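Local coordinates for glycosyl transferase family 9 (PDB 3TOV), which probably transfers a sugar, perhaps a heptose, from a nucleotide-activated donor to a glycan acceptor, at residues Gln50-Tyr55 with Phe250-Leu255; Asp185-Phe190 with Asn260-Leu265; Lys219-Gly224 with Ile244-Lys249. All blocks are in the same frame, centred on the assembly; numbering follows the deposited sequence.

Contact 1: Gln50-Tyr55 with Phe250-Leu255; sequences QQVMEY and FQLGPL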
loop_
_atom_site.group_PDB
_atom_site.type_symbol
_atom_site.label_atom_id
_atom_site.label_comp_id
_atom_site.label_asym_id
_atom_site.label_seq_id
_atom_site.Cartn_x
_atom_site.Cartn_y
_atom_site.Cartn_z
ATOM N N GLN A 50 -11.145 3.368 4.617
ATOM C CA GLN A 50 -11.205 4.607 5.381
ATOM C C GLN A 50 -10.256 4.649 6.580
ATOM O O GLN A 50 -9.703 5.708 6.882
ATOM C CB GLN A 50 -12.648 4.945 5.774
ATOM C CG GLN A 50 -12.950 4.946 7.257
ATOM C CD GLN A 50 -14.356 4.457 7.526
ATOM O OE1 GLN A 50 -15.130 4.237 6.591
ATOM N NE2 GLN A 50 -14.695 4.271 8.800
ATOM N N GLN A 51 -10.046 3.516 7.250
ATOM C CA GLN A 51 -9.190 3.515 8.436
ATOM C C GLN A 51 -7.744 3.885 8.077
ATOM O O GLN A 51 -6.939 4.244 8.932
ATOM C CB GLN A 51 -9.240 2.172 9.152
ATOM C CG GLN A 51 -10.533 1.429 8.961
ATOM C CD GLN A 51 -10.728 0.347 10.009
ATOM O OE1 GLN A 51 -10.278 0.483 11.145
ATOM N NE2 GLN A 51 -11.393 -0.736 9.627
ATOM N N VAL A 52 -7.430 3.804 6.794
ATOM C CA VAL A 52 -6.095 4.106 6.297
ATOM C C VAL A 52 -5.739 5.604 6.375
ATOM O O VAL A 52 -4.583 5.985 6.605
ATOM C CB VAL A 52 -5.972 3.614 4.853
ATOM C CG1 VAL A 52 -4.795 4.272 4.157
ATOM C CG2 VAL A 52 -5.863 2.103 4.847
HETATM N N MSE A 53 -6.745 6.450 6.201
HETATM C CA MSE A 53 -6.513 7.878 6.150
HETATM C C MSE A 53 -7.027 8.617 7.386
HETATM O O MSE A 53 -6.586 9.729 7.666
HETATM C CB MSE A 53 -7.137 8.459 4.885
HETATM C CG MSE A 53 -6.429 9.703 4.377
HETATM SE SE MSE A 53 -4.690 9.306 3.605
HETATM C CE MSE A 53 -5.265 8.434 1.981
ATOM N N GLU A 54 -7.949 7.994 8.116
ATOM C CA GLU A 54 -8.587 8.630 9.265
ATOM C C GLU A 54 -7.641 9.597 9.957
ATOM O O GLU A 54 -7.674 10.809 9.739
ATOM C CB GLU A 54 -9.037 7.580 10.279
ATOM C CG GLU A 54 -10.488 7.183 10.184
ATOM C CD GLU A 54 -10.857 6.171 11.251
ATOM O OE1 GLU A 54 -10.789 6.509 12.457
ATOM O OE2 GLU A 54 -11.200 5.026 10.885
ATOM N N TYR A 55 -6.806 9.038 10.817
ATOM C CA TYR A 55 -5.746 9.796 11.443
ATOM C C TYR A 55 -4.651 9.949 10.397
ATOM O O TYR A 55 -4.138 8.957 9.867
ATOM C CB TYR A 55 -5.258 9.055 12.689
ATOM C CG TYR A 55 -6.404 8.495 13.516
ATOM C CD1 TYR A 55 -6.851 9.146 14.658
ATOM C CD2 TYR A 55 -7.050 7.326 13.139
ATOM C CE1 TYR A 55 -7.905 8.638 15.409
ATOM C CE2 TYR A 55 -8.098 6.810 13.879
ATOM C CZ TYR A 55 -8.525 7.468 15.014
ATOM O OH TYR A 55 -9.571 6.951 15.751
ATOM N N PHE A 250 -7.915 -9.000 11.636
ATOM C CA PHE A 250 -7.752 -7.542 11.809
ATOM C C PHE A 250 -8.396 -6.696 10.740
ATOM O O PHE A 250 -8.455 -7.074 9.578
ATOM C CB PHE A 250 -6.280 -7.146 11.860
ATOM C CG PHE A 250 -5.608 -7.517 13.125
ATOM C CD1 PHE A 250 -5.858 -6.807 14.280
ATOM C CD2 PHE A 250 -4.727 -8.581 13.169
ATOM C CE1 PHE A 250 -5.244 -7.151 15.471
ATOM C CE2 PHE A 250 -4.106 -8.922 14.353
ATOM C CZ PHE A 250 -4.375 -8.206 15.511
ATOM N N GLN A 251 -8.854 -5.522 11.146
ATOM C CA GLN A 251 -9.267 -4.497 10.211
ATOM C C GLN A 251 -8.018 -3.696 9.863
ATOM O O GLN A 251 -6.966 -3.909 10.477
ATOM C CB GLN A 251 -10.312 -3.605 10.857
ATOM C CG GLN A 251 -11.636 -4.285 11.101
ATOM C CD GLN A 251 -12.738 -3.283 11.419
ATOM O OE1 GLN A 251 -12.472 -2.193 11.942
ATOM N NE2 GLN A 251 -13.982 -3.642 11.093
ATOM N N LEU A 252 -8.114 -2.774 8.905
ATOM C CA LEU A 252 -6.899 -2.136 8.380
ATOM C C LEU A 252 -6.118 -1.313 9.412
ATOM O O LEU A 252 -4.899 -1.482 9.553
ATOM C CB LEU A 252 -7.187 -1.323 7.128
ATOM C CG LEU A 252 -7.680 -2.117 5.917
ATOM C CD1 LEU A 252 -8.211 -1.163 4.834
ATOM C CD2 LEU A 252 -6.611 -3.059 5.365
ATOM N N GLY A 253 -6.808 -0.434 10.138
ATOM C CA GLY A 253 -6.164 0.307 11.213
ATOM C C GLY A 253 -5.421 -0.615 12.176
ATOM O O GLY A 253 -4.223 -0.456 12.421
ATOM N N PRO A 254 -6.143 -1.583 12.751
ATOM C CA PRO A 254 -5.507 -2.590 13.594
ATOM C C PRO A 254 -4.381 -3.310 12.871
ATOM O O PRO A 254 -3.346 -3.610 13.478
ATOM C CB PRO A 254 -6.649 -3.553 13.871
ATOM C CG PRO A 254 -7.859 -2.666 13.877
ATOM C CD PRO A 254 -7.616 -1.649 12.823
ATOM N N LEU A 255 -4.573 -3.586 11.587
ATOM C CA LEU A 255 -3.581 -4.368 10.841
ATOM C C LEU A 255 -2.199 -3.715 10.833
ATOM O O LEU A 255 -1.194 -4.374 11.084
ATOM C CB LEU A 255 -4.041 -4.641 9.409
ATOM C CG LEU A 255 -2.997 -5.426 8.624
ATOM C CD1 LEU A 255 -2.494 -6.558 9.488
ATOM C CD2 LEU A 255 -3.552 -5.946 7.307
#
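Gln51 and Gly253 mark the closest approach of the two backbones, 5.2 Å from CA to CA, where a turn in the loop 50-55 comes up against the first turn of helix 252-260. Gln51 carries most of the contact. Its CB sits against the backbone at Gly253, 3.7 Å from Gly253 N, and the lack of a side chain on that glycine leaves room for the Gln51 amide oxygen. From there the chain runs along the helix start: CG lies roughly anti to the carbonyl carbon, off a staggered position (chi1 -28°), and the rest is extended, which delivers the amide to Gln251. Gln51 NE2 gives a weak hydrogen bond of 2.9 Å to Gln251 OE1, bent to 149° at the hydrogen. The two side chains cross almost perpendicularly, with their amide planes 80° apart. Gln51 OE1 lies over the start of the helix, 3.8 Å from Pro254 CD. This is a junction between the halves of a GT-B fold: the loop follows strand 40-46 of one Rossmann-like sheet, while Gln251 is the N-cap residue of a helix packed with the other. Next along the loop, Val52 CG2 meets Leu252 CD1 at 4.0 Å, the two side chains meeting at a slant. Val52 also touches Leu19 and Ile162, while Trp168 of helix 166-178 packs against both Gln51 and Pro254.

Contact 2: Asp185-Phe190 with Asn260-Leu265; sequences DILIGF and NRCNLL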
loop_
_atom_site.group_PDB
_atom_site.type_symbol
_atom_site.label_atom_id
_atom_site.label_comp_id
_atom_site.label_asym_id
_atom_site.label_seq_id
_atom_site.Cartn_x
_atom_site.Cartn_y
_atom_site.Cartn_z
ATOM N N ASP A 185 10.881 -10.112 22.012
ATOM C CA ASP A 185 10.984 -11.080 20.922
ATOM C C ASP A 185 11.183 -10.418 19.559
ATOM O O ASP A 185 10.692 -9.317 19.310
ATOM C CB ASP A 185 9.747 -11.989 20.873
ATOM C CG ASP A 185 9.775 -13.086 21.931
ATOM O OD1 ASP A 185 8.699 -13.416 22.477
ATOM O OD2 ASP A 185 10.868 -13.626 22.214
ATOM N N ILE A 186 11.908 -11.106 18.680
ATOM C CA ILE A 186 12.064 -10.679 17.292
ATOM C C ILE A 186 11.003 -11.344 16.424
ATOM O O ILE A 186 11.086 -12.522 16.097
ATOM C CB ILE A 186 13.490 -10.957 16.720
ATOM C CG1 ILE A 186 14.455 -9.835 17.106
ATOM C CG2 ILE A 186 13.457 -11.053 15.197
ATOM C CD1 ILE A 186 14.780 -9.773 18.570
ATOM N N LEU A 187 9.994 -10.567 16.065
ATOM C CA LEU A 187 8.889 -11.065 15.275
ATOM C C LEU A 187 9.149 -10.912 13.783
ATOM O O LEU A 187 9.412 -9.810 13.305
ATOM C CB LEU A 187 7.638 -10.285 15.633
ATOM C CG LEU A 187 6.380 -10.805 14.960
ATOM C CD1 LEU A 187 6.183 -12.274 15.340
ATOM C CD2 LEU A 187 5.195 -9.946 15.361
ATOM N N ILE A 188 9.083 -12.014 13.045
ATOM C CA ILE A 188 9.118 -11.928 11.588
ATOM C C ILE A 188 7.780 -12.415 11.017
ATOM O O ILE A 188 7.342 -13.529 11.293
ATOM C CB ILE A 188 10.371 -12.637 10.919
ATOM C CG1 ILE A 188 9.928 -13.615 9.848
ATOM C CG2 ILE A 188 11.317 -13.306 11.938
ATOM C CD1 ILE A 188 9.439 -12.927 8.617
ATOM N N GLY A 189 7.129 -11.561 10.233
ATOM C CA GLY A 189 5.795 -11.839 9.744
ATOM C C GLY A 189 5.708 -12.128 8.262
ATOM O O GLY A 189 6.543 -11.690 7.484
ATOM N N PHE A 190 4.675 -12.873 7.886
ATOM C CA PHE A 190 4.439 -13.290 6.514
ATOM C C PHE A 190 3.071 -12.847 6.034
ATOM O O PHE A 190 2.062 -13.049 6.708
ATOM C CB PHE A 190 4.475 -14.808 6.415
ATOM C CG PHE A 190 5.742 -15.411 6.901
ATOM C CD1 PHE A 190 6.683 -15.889 6.003
ATOM C CD2 PHE A 190 6.006 -15.498 8.260
ATOM C CE1 PHE A 190 7.856 -16.447 6.453
ATOM C CE2 PHE A 190 7.187 -16.055 8.715
ATOM C CZ PHE A 190 8.107 -16.533 7.812
ATOM N N ASN A 260 3.170 -3.075 12.433
ATOM C CA ASN A 260 4.175 -2.206 13.022
ATOM C C ASN A 260 5.115 -3.006 13.937
ATOM O O ASN A 260 6.325 -2.762 13.984
ATOM C CB ASN A 260 3.480 -1.085 13.792
ATOM C CG ASN A 260 4.446 -0.228 14.568
ATOM O OD1 ASN A 260 4.780 -0.538 15.707
ATOM N ND2 ASN A 260 4.897 0.855 13.962
ATOM N N ARG A 261 4.538 -3.979 14.642
ATOM C CA ARG A 261 5.261 -4.768 15.634
ATOM C C ARG A 261 6.272 -5.716 14.991
ATOM O O ARG A 261 7.121 -6.300 15.673
ATOM C CB ARG A 261 4.280 -5.539 16.528
ATOM C CG ARG A 261 4.939 -6.451 17.571
ATOM C CD ARG A 261 6.063 -5.738 18.301
ATOM N NE ARG A 261 6.654 -6.516 19.390
ATOM C CZ ARG A 261 7.757 -7.256 19.281
ATOM N NH1 ARG A 261 8.222 -7.916 20.338
ATOM N NH2 ARG A 261 8.396 -7.344 18.118
ATOM N N CYS A 262 6.201 -5.858 13.675
ATOM C CA CYS A 262 7.094 -6.787 12.994
ATOM C C CYS A 262 8.486 -6.235 12.752
ATOM O O CYS A 262 8.638 -5.140 12.210
ATOM C CB CYS A 262 6.497 -7.226 11.667
ATOM S SG CYS A 262 5.133 -8.329 11.864
ATOM N N ASN A 263 9.491 -7.015 13.151
ATOM C CA ASN A 263 10.889 -6.758 12.819
ATOM C C ASN A 263 11.188 -7.076 11.355
ATOM O O ASN A 263 12.235 -6.708 10.848
ATOM C CB ASN A 263 11.814 -7.593 13.694
ATOM C CG ASN A 263 11.597 -7.359 15.166
ATOM O OD1 ASN A 263 10.496 -7.541 15.680
ATOM N ND2 ASN A 263 12.657 -6.981 15.865
ATOM N N LEU A 264 10.265 -7.769 10.690
ATOM C CA LEU A 264 10.415 -8.131 9.285
ATOM C C LEU A 264 9.122 -8.665 8.656
ATOM O O LEU A 264 8.282 -9.269 9.312
ATOM C CB LEU A 264 11.512 -9.179 9.109
ATOM C CG LEU A 264 11.837 -9.535 7.649
ATOM C CD1 LEU A 264 12.630 -8.410 6.974
ATOM C CD2 LEU A 264 12.603 -10.837 7.580
ATOM N N LEU A 265 8.991 -8.457 7.357
ATOM C CA LEU A 265 7.859 -8.954 6.613
ATOM C C LEU A 265 8.306 -9.568 5.272
ATOM O O LEU A 265 8.951 -8.921 4.447
ATOM C CB LEU A 265 6.874 -7.821 6.393
ATOM C CG LEU A 265 5.758 -8.147 5.410
ATOM C CD1 LEU A 265 5.069 -9.435 5.814
ATOM C CD2 LEU A 265 4.759 -6.986 5.304
#
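Leu187, Gly189, Asn263 and Leu264 join two parallel segments near the starts of strands 187-191 and 264-268, in the middle of the sheet formed by the C-terminal half. The straightest bond is Gly189 N to Leu264 O, 2.7 Å and 172° at the hydrogen; earlier in the pairing Leu187 O takes Asn263 N at 2.8 Å. Asn263 works from both backbone and side chain, because its OD1 accepts Leu187 N at 3.1 Å, with the donor well above the carbonyl plane rather than on a lone pair. Strand order 3-2-1-4-5-6 makes these strands 1 and 4 of a Rossmann-like sheet, the neighbours at which the order switches direction. Before the strands, Arg261 bends at chi2 (46°) and lays its guanidinium end-on to Asp185 O: NH1 at 3.0 Å and NH2 at 3.3 Å share that one oxygen, which lies in the guanidinium plane. Asp185 OD1 accepts a hydrogen bond from Thr182 N. The Ile188 and Leu264 side chains lie side by side, Ile188 CD1 and Leu264 CD2 3.9 Å apart, on a face where helix 334-347 packs against Leu264. Elsewhere Leu187 CD2 meets Cys262 SG at 3.9 Å.

Contact 3: Lys219-Gly224 with Ile244-Lys249; sequences KTVFFG and IVATGK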
loop_
_atom_site.group_PDB
_atom_site.type_symbol
_atom_site.label_atom_id
_atom_site.label_comp_id
_atom_site.label_asym_id
_atom_site.label_seq_id
_atom_site.Cartn_x
_atom_site.Cartn_y
_atom_site.Cartn_z
ATOM N N LYS A 219 9.873 -15.440 16.473
ATOM C CA LYS A 219 8.425 -15.647 16.442
ATOM C C LYS A 219 7.874 -15.215 15.076
ATOM O O LYS A 219 8.415 -14.312 14.431
ATOM C CB LYS A 219 7.730 -14.882 17.569
ATOM C CG LYS A 219 8.340 -15.090 18.949
ATOM C CD LYS A 219 7.818 -16.337 19.656
ATOM C CE LYS A 219 8.151 -16.286 21.153
ATOM N NZ LYS A 219 7.261 -17.123 22.015
ATOM N N THR A 220 6.796 -15.865 14.645
ATOM C CA THR A 220 6.309 -15.737 13.276
ATOM C C THR A 220 4.790 -15.550 13.194
ATOM O O THR A 220 4.039 -16.377 13.697
ATOM C CB THR A 220 6.706 -16.985 12.453
ATOM O OG1 THR A 220 5.959 -18.122 12.899
ATOM C CG2 THR A 220 8.195 -17.285 12.619
ATOM N N VAL A 221 4.344 -14.467 12.562
ATOM C CA VAL A 221 2.915 -14.204 12.369
ATOM C C VAL A 221 2.510 -14.443 10.932
ATOM O O VAL A 221 3.337 -14.383 10.035
ATOM C CB VAL A 221 2.551 -12.733 12.624
ATOM C CG1 VAL A 221 1.325 -12.626 13.526
ATOM C CG2 VAL A 221 3.726 -11.979 13.189
ATOM N N PHE A 222 1.223 -14.690 10.719
ATOM C CA PHE A 222 0.675 -14.787 9.372
ATOM C C PHE A 222 -0.530 -13.854 9.229
ATOM O O PHE A 222 -1.434 -13.849 10.063
ATOM C CB PHE A 222 0.321 -16.238 9.026
ATOM C CG PHE A 222 1.526 -17.111 8.801
ATOM C CD1 PHE A 222 1.890 -17.504 7.522
ATOM C CD2 PHE A 222 2.317 -17.518 9.864
ATOM C CE1 PHE A 222 3.016 -18.310 7.307
ATOM C CE2 PHE A 222 3.437 -18.310 9.659
ATOM C CZ PHE A 222 3.782 -18.710 8.376
ATOM N N PHE A 223 -0.519 -13.046 8.180
ATOM C CA PHE A 223 -1.548 -12.045 7.996
ATOM C C PHE A 223 -2.539 -12.486 6.931
ATOM O O PHE A 223 -2.560 -13.650 6.557
ATOM C CB PHE A 223 -0.909 -10.701 7.660
ATOM C CG PHE A 223 0.002 -10.181 8.743
ATOM C CD1 PHE A 223 -0.515 -9.556 9.862
ATOM C CD2 PHE A 223 1.375 -10.312 8.639
ATOM C CE1 PHE A 223 0.321 -9.066 10.861
ATOM C CE2 PHE A 223 2.217 -9.824 9.634
ATOM C CZ PHE A 223 1.686 -9.198 10.744
ATOM N N GLY A 224 -3.373 -11.565 6.461
ATOM C CA GLY A 224 -4.390 -11.900 5.478
ATOM C C GLY A 224 -5.819 -11.597 5.900
ATOM O O GLY A 224 -6.105 -11.235 7.050
ATOM N N ILE A 244 1.881 -17.619 14.781
ATOM C CA ILE A 244 0.713 -16.871 15.219
ATOM C C ILE A 244 -0.127 -16.676 13.984
ATOM O O ILE A 244 0.422 -16.461 12.900
ATOM C CB ILE A 244 1.069 -15.492 15.783
ATOM C CG1 ILE A 244 2.042 -15.630 16.958
ATOM C CG2 ILE A 244 -0.212 -14.752 16.195
ATOM C CD1 ILE A 244 2.661 -14.327 17.428
ATOM N N VAL A 245 -1.448 -16.762 14.129
ATOM C CA VAL A 245 -2.335 -16.543 12.991
ATOM C C VAL A 245 -3.146 -15.254 13.133
ATOM O O VAL A 245 -4.006 -15.156 13.999
ATOM C CB VAL A 245 -3.264 -17.743 12.737
ATOM C CG1 VAL A 245 -4.029 -17.529 11.443
ATOM C CG2 VAL A 245 -2.464 -19.038 12.685
ATOM N N ALA A 246 -2.852 -14.266 12.282
ATOM C CA ALA A 246 -3.540 -12.973 12.311
ATOM C C ALA A 246 -4.430 -12.775 11.087
ATOM O O ALA A 246 -5.002 -11.695 10.877
ATOM C CB ALA A 246 -2.549 -11.847 12.429
ATOM N N THR A 247 -4.546 -13.832 10.288
ATOM C CA THR A 247 -5.387 -13.820 9.100
ATOM C C THR A 247 -6.819 -13.465 9.453
ATOM O O THR A 247 -7.283 -13.785 10.526
ATOM C CB THR A 247 -5.378 -15.182 8.415
ATOM O OG1 THR A 247 -4.026 -15.623 8.280
ATOM C CG2 THR A 247 -6.013 -15.087 7.038
ATOM N N GLY A 248 -7.510 -12.796 8.545
ATOM C CA GLY A 248 -8.860 -12.340 8.801
ATOM C C GLY A 248 -9.151 -11.942 10.238
ATOM O O GLY A 248 -10.310 -11.914 10.653
ATOM N N LYS A 249 -8.107 -11.626 10.995
ATOM C CA LYS A 249 -8.264 -11.301 12.404
ATOM C C LYS A 249 -8.096 -9.820 12.679
ATOM O O LYS A 249 -8.109 -9.429 13.837
ATOM C CB LYS A 249 -7.244 -12.078 13.250
ATOM C CG LYS A 249 -7.760 -13.351 13.940
ATOM C CD LYS A 249 -8.664 -13.015 15.108
ATOM C CE LYS A 249 -8.856 -14.213 16.011
ATOM N NZ LYS A 249 -8.440 -13.916 17.418
#
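Thr247 reaches across to the residues just after strand 219-222 with every atom of its side chain. CB lies 3.7 Å from Phe223 O; OG1, trans to the carbonyl carbon at chi1 -48°, donates to that same Phe223 O at 3.0 Å, coming from above the carbonyl plane; and CG2 leans on Gly224 C at 3.7 Å. A valine here would probably keep much of the packing but leave Phe223 O without this hydroxyl donor, so the turn after the strand would be less firmly tied. Upstream the pairing is parallel: Ile244 N meets Thr220 O almost straight (2.7 Å, 176° at the hydrogen), Phe222 N binds Ile244 O, and Ala246 N binds Phe222 O at 2.7 Å. Val221 CG1 lies beside Ile244 CB at 3.7 Å, both side chains pointing the same way, on the face packed by Phe175 and Tyr176 of helix 166-178. Phe222 points to the other face, its ring edge-on to Ile244 O, and stacks with Phe190. Beyond the strands, Gly224 O accepts Gly248 N at 2.6 Å. Val232 of helix 229-237 touches both Phe222 and Thr247; strand 219-222, this helix and edge strand 244-245 form a beta-alpha-beta crossover of the Rossmann-like sheet.

Starting from the N terminus, the chain leaves 50-55, completes the first half of the molecule, crosses to the second, and closes contact 1 at 250-255, after 194 residues. Within that long excursion it lays down 185-190, then 219-224, and meets the latter again at 244-249, closing contact 3. Only after contact 1 is closed does 260-265 come back to 185-190 for contact 2. Contact 3 therefore sits within both larger loops, while contacts 1 and 2 cross. Contacts 2 and 3 share a sheet, linked by backbone bonds between 187-191 and 219-222; Leu255 packing on Phe223 connects contact 3 to contact 1, which bridges the two halves.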